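Local coordinates for protein 2-hydroxyethylphosphonate dioxygenase (Streptomyces viridochromogenes, PDB 4YAR) that catalyses the iron(II)-dependent cleavage of 2-hydroxyethylphosphonate by molecular oxygen to hydroxymethylphosphonate and formate in the biosynthesis of the antibiotic phosphinothricin tripeptide, at residues 108-113 / 355-360; 286-291 / 418-423; 394-397 / 401-404. The protein carries 1 engineered substitution. One frame throughout, in Å; residues are numbered along the deposited sequence.

Overall arrangement
The three contacts differ in place and chemistry. Contacts 1 and 3 are buried; contact 2 lies at the surface. Contact 1 joins the lead-in to strand 111-115 of one sheet to strand 355-362 of another. Contact 3 joins strand 394-397 to strand 400-407, the neighbour of 355-362 in the same sheet. Contacts 1 and 3 therefore touch, with centres 13 Å apart. Y358 and K404 meet between them. Contact 2 ties segment 286-291, within the second HTH-type region, to helix 413-420, which follows strand 400-407. Its centre lies more than 30 Å from the other two. Rings and aliphatic groups dominate contacts 1 and 3, while charged groups, an amide and a hydroxyl carry contact 2.

Contact 1: 108-113 / 355-360; sequences VAPVVL and ENHYVV
P110 and H357 carry this contact between the two segments. The proline ring packs against the imidazole, and the two side chains cross at about a right angle. CG of P110 makes the closest approach, 3.4 Å from ND1 of H357. CD of P110 follows at 3.6 Å from the same ND1. The approach to the imidazole is oblique. CG of H357 is anti to its own carbonyl carbon (chi1 -62°), which carries the ring off strand 355-362 toward the proline. Both residues are buried, and they are hemmed in by other aromatic rings. W387 meets H357 edge to face, and Y197 touches both H357 and P110. ND1 of H357 also makes a weak hydrogen bond to A102 O, which helps to fix the turn of the ring.

The contact lies where the two beta domains of the chain pack together. P110 sits just ahead of strand 111-115. That strand belongs to a six-stranded antiparallel sheet and strand 355-362 to a seven-stranded one. This pairing is consistent with the double cupin architecture known for this enzyme.

The packing is looser on both flanks of the ring pair. Further along the strands, CG2 of V112 stays 5.4 Å from CG2 of V359. L101 touches both valines there, so the link between them is indirect. On the other flank, V108 is exposed to solvent. Its carbonyl O comes no nearer than 4.4 Å to CE1 of H357. The V108 side chain lies about 7 Å from a bound cadmium ion and about 9 Å from the side chain of H129, an iron ligand.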
# COMPACT_ATOMS: atom_id res chain seq x y z
N VAL A 108 3.65 -10.00 -1.68
CA VAL A 108 4.43 -9.47 -2.77
C VAL A 108 5.76 -9.03 -2.19
O VAL A 108 5.78 -8.30 -1.28
CB VAL A 108 3.73 -8.36 -3.49
CG1 VAL A 108 4.66 -7.72 -4.55
CG2 VAL A 108 2.44 -8.91 -4.12
N ALA A 109 6.85 -9.58 -2.70
CA ALA A 109 8.17 -9.22 -2.19
C ALA A 109 8.70 -8.01 -2.98
O ALA A 109 8.54 -7.97 -4.20
CB ALA A 109 9.09 -10.42 -2.30
N PRO A 110 9.29 -7.01 -2.32
CA PRO A 110 10.06 -5.91 -2.95
C PRO A 110 11.16 -6.48 -3.85
O PRO A 110 11.62 -7.59 -3.61
CB PRO A 110 10.71 -5.20 -1.77
CG PRO A 110 9.84 -5.50 -0.61
CD PRO A 110 9.29 -6.90 -0.85
N VAL A 111 11.49 -5.79 -4.93
CA VAL A 111 12.40 -6.34 -5.94
C VAL A 111 13.61 -5.44 -6.10
O VAL A 111 13.50 -4.23 -6.14
CB VAL A 111 11.72 -6.44 -7.33
CG1 VAL A 111 12.71 -6.97 -8.38
CG2 VAL A 111 10.54 -7.40 -7.29
N VAL A 112 14.79 -6.05 -6.16
CA VAL A 112 15.98 -5.39 -6.60
C VAL A 112 16.32 -5.86 -7.99
O VAL A 112 16.25 -7.09 -8.26
CB VAL A 112 17.14 -5.64 -5.63
CG1 VAL A 112 18.45 -5.15 -6.18
CG2 VAL A 112 16.87 -5.08 -4.21
N LEU A 113 16.63 -4.91 -8.88
CA LEU A 113 17.08 -5.23 -10.23
C LEU A 113 18.49 -4.76 -10.55
O LEU A 113 18.91 -3.62 -10.27
CB LEU A 113 16.17 -4.72 -11.31
CG LEU A 113 14.70 -5.04 -11.34
CD1 LEU A 113 14.06 -4.42 -10.13
CD2 LEU A 113 14.04 -4.51 -12.60
N GLU A 355 2.65 -1.54 7.38
CA GLU A 355 3.82 -2.37 7.12
C GLU A 355 5.04 -1.56 6.68
O GLU A 355 4.95 -0.50 6.05
CB GLU A 355 3.51 -3.41 6.06
CG GLU A 355 2.37 -4.37 6.37
CD GLU A 355 2.13 -5.40 5.27
OE1 GLU A 355 2.97 -5.63 4.39
OE2 GLU A 355 1.07 -6.04 5.37
N ASN A 356 6.20 -2.07 7.04
CA ASN A 356 7.48 -1.58 6.54
C ASN A 356 8.26 -2.70 5.85
O ASN A 356 8.26 -3.89 6.34
CB ASN A 356 8.40 -1.09 7.69
CG ASN A 356 7.89 0.13 8.45
OD1 ASN A 356 7.34 1.05 7.91
ND2 ASN A 356 8.13 0.14 9.78
N HIS A 357 9.04 -2.32 4.83
CA HIS A 357 10.02 -3.18 4.26
C HIS A 357 11.34 -2.47 4.27
O HIS A 357 11.40 -1.23 3.87
CB HIS A 357 9.67 -3.55 2.79
CG HIS A 357 8.39 -4.30 2.62
ND1 HIS A 357 8.36 -5.66 2.42
CD2 HIS A 357 7.12 -3.89 2.56
CE1 HIS A 357 7.13 -6.04 2.20
NE2 HIS A 357 6.36 -5.00 2.32
N TYR A 358 12.37 -3.11 4.85
CA TYR A 358 13.64 -2.45 4.97
C TYR A 358 14.72 -3.19 4.18
O TYR A 358 14.74 -4.43 4.19
CB TYR A 358 14.16 -2.46 6.44
CG TYR A 358 13.44 -1.57 7.43
CD1 TYR A 358 13.70 -0.22 7.51
CD2 TYR A 358 12.48 -2.10 8.27
CE1 TYR A 358 13.09 0.56 8.44
CE2 TYR A 358 11.84 -1.33 9.20
CZ TYR A 358 12.14 0.02 9.29
OH TYR A 358 11.51 0.83 10.21
N VAL A 359 15.63 -2.45 3.58
CA VAL A 359 16.87 -3.03 3.00
C VAL A 359 18.12 -2.28 3.39
O VAL A 359 18.19 -1.00 3.31
CB VAL A 359 16.79 -3.23 1.47
CG1 VAL A 359 16.61 -1.91 0.76
CG2 VAL A 359 18.03 -4.00 0.94
N VAL A 360 19.09 -3.04 3.87
CA VAL A 360 20.34 -2.48 4.36
C VAL A 360 21.24 -2.19 3.15
O VAL A 360 21.42 -3.04 2.29
CB VAL A 360 21.11 -3.46 5.29
CG1 VAL A 360 22.40 -2.84 5.72
CG2 VAL A 360 20.31 -3.84 6.50

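Contact 2: 286-291 / 418-423; sequences DYRVLL and ELTNTF
R288 reaches T420 with the end of its guanidinium, and D286 receives the amide of N421. From CB the arginine chain leaves the 3-10 segment 287-290. CG lies over one face of the Y287 ring, toward its rim. Beyond CD the chain bends at chi3 (-63°), which turns the head back beside D286. NE then gives a hydrogen bond to D286 OD1 at 3.0 Å. NH1 forms the salt bridge to D286 OD2 at 2.7 Å. Each of these carboxylate oxygens uses its syn lone pair, so the guanidinium is held side-on and nearly coplanar with its partners. NH2 at the tip bonds T420 OG1 at 2.8 Å, again close to the guanidinium plane.

T420 OG1 is itself tied to the carbonyls of W416 and L417 in its own helix. N421 ND2 gives the second bond across the contact, to D286 OD2 at 3.1 Å. It arrives on the anti side, 34° out of the carboxylate plane. D286 OD2 thus accepts from both R288 and N421. D286 OD1 also accepts from the backbone N of R288, 2.9 Å away. This last bond closes an Asx turn at the start of the 3-10 segment, where the second HTH region meets segment 418-423.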
# COMPACT_ATOMS: atom_id res chain seq x y z
N ASP A 286 -20.75 11.71 4.40
CA ASP A 286 -19.50 12.34 4.85
C ASP A 286 -19.01 13.36 3.81
O ASP A 286 -18.62 13.03 2.69
CB ASP A 286 -18.48 11.25 5.06
CG ASP A 286 -17.18 11.77 5.68
OD1 ASP A 286 -16.86 12.99 5.71
OD2 ASP A 286 -16.48 10.90 6.21
N TYR A 287 -19.10 14.64 4.18
CA TYR A 287 -18.74 15.69 3.30
C TYR A 287 -17.29 15.66 2.85
O TYR A 287 -16.96 16.20 1.80
CB TYR A 287 -19.05 17.09 3.99
CG TYR A 287 -18.00 17.46 5.05
CD1 TYR A 287 -18.02 16.87 6.33
CD2 TYR A 287 -16.92 18.28 4.73
CE1 TYR A 287 -17.05 17.19 7.27
CE2 TYR A 287 -15.89 18.56 5.67
CZ TYR A 287 -15.98 18.05 6.92
OH TYR A 287 -14.95 18.27 7.82
N ARG A 288 -16.42 15.02 3.62
CA ARG A 288 -14.99 15.07 3.30
C ARG A 288 -14.60 14.54 1.89
O ARG A 288 -13.66 15.04 1.25
CB ARG A 288 -14.16 14.46 4.44
CG ARG A 288 -14.33 15.16 5.73
CD ARG A 288 -13.67 14.47 6.91
NE ARG A 288 -14.26 13.19 7.14
CZ ARG A 288 -13.86 12.31 8.02
NH1 ARG A 288 -14.51 11.17 8.08
NH2 ARG A 288 -12.83 12.53 8.84
N VAL A 289 -15.31 13.49 1.42
CA VAL A 289 -15.07 12.95 0.15
C VAL A 289 -15.50 13.82 -1.01
O VAL A 289 -15.17 13.50 -2.16
CB VAL A 289 -15.54 11.47 0.04
CG1 VAL A 289 -15.10 10.67 1.26
CG2 VAL A 289 -17.04 11.37 -0.08
N LEU A 290 -16.18 14.95 -0.74
CA LEU A 290 -16.52 15.94 -1.76
C LEU A 290 -15.48 17.08 -1.89
O LEU A 290 -15.53 17.86 -2.85
CB LEU A 290 -17.89 16.59 -1.49
CG LEU A 290 -19.06 15.64 -1.36
CD1 LEU A 290 -20.34 16.36 -0.97
CD2 LEU A 290 -19.29 14.94 -2.70
N LEU A 291 -14.51 17.12 -0.99
CA LEU A 291 -13.50 18.17 -1.06
C LEU A 291 -12.45 17.79 -2.15
O LEU A 291 -12.24 16.58 -2.46
CB LEU A 291 -12.87 18.35 0.33
CG LEU A 291 -13.82 18.70 1.50
CD1 LEU A 291 -13.05 18.88 2.80
CD2 LEU A 291 -14.67 19.92 1.28
N GLU A 418 -12.61 6.10 7.90
CA GLU A 418 -13.64 5.40 8.64
C GLU A 418 -13.44 5.46 10.15
O GLU A 418 -14.41 5.50 10.90
CB GLU A 418 -13.65 3.94 8.18
CG GLU A 418 -14.57 3.03 8.92
CD GLU A 418 -16.06 3.23 8.66
OE1 GLU A 418 -16.45 3.80 7.64
OE2 GLU A 418 -16.84 2.64 9.44
N LEU A 419 -12.20 5.46 10.63
CA LEU A 419 -11.98 5.39 12.04
C LEU A 419 -12.37 6.69 12.70
O LEU A 419 -12.81 6.68 13.84
CB LEU A 419 -10.49 5.08 12.35
CG LEU A 419 -10.18 3.60 12.11
CD1 LEU A 419 -8.67 3.45 12.12
CD2 LEU A 419 -10.82 2.70 13.16
N THR A 420 -12.25 7.78 11.97
CA THR A 420 -12.82 9.04 12.44
C THR A 420 -14.41 9.08 12.50
O THR A 420 -14.98 9.79 13.30
CB THR A 420 -12.14 10.22 11.73
OG1 THR A 420 -12.31 10.17 10.30
CG2 THR A 420 -10.65 10.23 12.01
N ASN A 421 -15.09 8.23 11.73
CA ASN A 421 -16.58 7.98 11.82
C ASN A 421 -17.00 6.87 12.78
O ASN A 421 -18.15 6.39 12.76
CB ASN A 421 -17.11 7.61 10.42
CG ASN A 421 -17.22 8.82 9.48
OD1 ASN A 421 -17.51 9.94 9.92
ND2 ASN A 421 -17.00 8.59 8.21
N THR A 422 -16.09 6.35 13.59
CA THR A 422 -16.44 5.21 14.39
C THR A 422 -16.60 5.64 15.85
O THR A 422 -15.72 6.35 16.36
CB THR A 422 -15.36 4.12 14.29
OG1 THR A 422 -15.17 3.72 12.92
CG2 THR A 422 -15.77 2.91 15.09
N PHE A 423 -17.73 5.24 16.52
CA PHE A 423 -17.87 5.36 18.00
C PHE A 423 -16.78 4.53 18.64
O PHE A 423 -16.79 3.31 18.41
CB PHE A 423 -19.14 4.67 18.58
CG PHE A 423 -20.46 5.23 18.15
CD1 PHE A 423 -20.70 6.57 18.18
CD2 PHE A 423 -21.52 4.39 17.80
CE1 PHE A 423 -21.93 7.10 17.80
CE2 PHE A 423 -22.75 4.90 17.42
CZ PHE A 423 -22.96 6.26 17.42

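Contact 3: 394-397 / 401-404; sequences HRWH and TVLK
W396 and V402 pack between facing sheets of the second beta domain, consistent with a cupin-type barrel. A short connection joins their strands, 394-397 and 400-407. The first edges a small three-stranded sheet; the second runs inside the seven-stranded one. The backbones stay apart, with the CA atoms of W396 and V402 9.2 Å from each other, and no hydrogen bond joins the segments. Side chains bridge the interior instead. CG2 of V402 sits over one face of the W396 indole, offset toward the rim, and touches CZ2 of W396 at 4.0 Å. With chi1 of V402 at 68°, CG1 sits between the backbone N and the carbonyl carbon and CG2 is anti to N, which aims the CG2 methyl at the ring. The ring of Y358 meets W396 edge to face, and L365 touches both W396 and V402.

The other pair is polar and indirect. NE2 of H394 and NZ of K404 stand 4.5 Å apart. Y358 OH hydrogen-bonds to both of them. K404 NZ also forms a salt bridge with D352, which would help to balance the lysine charge. H394 ND1 is hydrogen-bonded to the carbonyl of V392 and so should carry a proton. That leaves NE2 suited to accept from the Y358 hydroxyl, consistent with a neutral imidazole beside the lysine.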
# COMPACT_ATOMS: atom_id res chain seq x y z
N HIS A 394 9.93 -1.62 17.06
CA HIS A 394 11.28 -2.07 16.62
C HIS A 394 12.24 -0.90 16.60
O HIS A 394 11.89 0.29 16.79
CB HIS A 394 11.21 -2.78 15.22
CG HIS A 394 10.77 -1.88 14.10
ND1 HIS A 394 9.47 -1.44 13.95
CD2 HIS A 394 11.48 -1.32 13.09
CE1 HIS A 394 9.38 -0.68 12.87
NE2 HIS A 394 10.59 -0.58 12.34
N ARG A 395 13.52 -1.23 16.45
CA ARG A 395 14.55 -0.23 16.41
C ARG A 395 15.77 -0.85 15.70
O ARG A 395 15.90 -2.05 15.58
CB ARG A 395 14.92 0.22 17.83
CG ARG A 395 15.44 -0.92 18.64
CD ARG A 395 15.44 -0.56 20.10
NE ARG A 395 14.09 -0.63 20.65
CZ ARG A 395 13.44 -1.74 20.95
NH1 ARG A 395 14.02 -2.90 20.85
NH2 ARG A 395 12.18 -1.67 21.42
N TRP A 396 16.61 0.02 15.18
CA TRP A 396 17.90 -0.36 14.55
C TRP A 396 19.08 0.15 15.43
O TRP A 396 19.02 1.30 15.90
CB TRP A 396 18.04 0.21 13.17
CG TRP A 396 17.13 -0.33 12.14
CD1 TRP A 396 15.93 0.18 11.80
CD2 TRP A 396 17.34 -1.47 11.28
NE1 TRP A 396 15.35 -0.58 10.79
CE2 TRP A 396 16.20 -1.60 10.46
CE3 TRP A 396 18.37 -2.41 11.13
CZ2 TRP A 396 16.08 -2.61 9.52
CZ3 TRP A 396 18.23 -3.41 10.22
CH2 TRP A 396 17.12 -3.49 9.38
N HIS A 397 20.11 -0.68 15.58
CA HIS A 397 21.41 -0.30 16.22
C HIS A 397 22.54 -0.59 15.21
O HIS A 397 22.37 -1.41 14.30
CB HIS A 397 21.79 -1.10 17.54
CG HIS A 397 20.74 -1.12 18.61
ND1 HIS A 397 20.02 -0.00 19.02
CD2 HIS A 397 20.31 -2.13 19.40
CE1 HIS A 397 19.16 -0.34 19.98
NE2 HIS A 397 19.33 -1.62 20.23
N THR A 401 23.32 2.19 7.04
CA THR A 401 22.26 2.83 6.28
C THR A 401 21.26 1.78 5.90
O THR A 401 21.59 0.65 5.49
CB THR A 401 22.78 3.49 4.97
OG1 THR A 401 23.82 4.37 5.28
CG2 THR A 401 21.65 4.35 4.27
N VAL A 402 20.01 2.18 5.98
CA VAL A 402 18.96 1.31 5.58
C VAL A 402 17.92 2.10 4.79
O VAL A 402 17.64 3.26 5.14
CB VAL A 402 18.38 0.58 6.82
CG1 VAL A 402 17.64 1.54 7.74
CG2 VAL A 402 17.42 -0.51 6.41
N LEU A 403 17.32 1.46 3.80
CA LEU A 403 16.17 2.10 3.10
C LEU A 403 14.88 1.58 3.74
O LEU A 403 14.80 0.39 4.06
CB LEU A 403 16.21 1.74 1.62
CG LEU A 403 17.44 2.10 0.77
CD1 LEU A 403 17.19 2.01 -0.72
CD2 LEU A 403 17.95 3.45 1.14
N LYS A 404 13.95 2.50 4.01
CA LYS A 404 12.70 2.20 4.66
C LYS A 404 11.57 2.47 3.68
O LYS A 404 11.30 3.64 3.29
CB LYS A 404 12.50 3.03 5.90
CG LYS A 404 11.11 2.91 6.50
CD LYS A 404 11.15 3.60 7.84
CE LYS A 404 9.81 3.50 8.56
NZ LYS A 404 10.10 3.13 9.92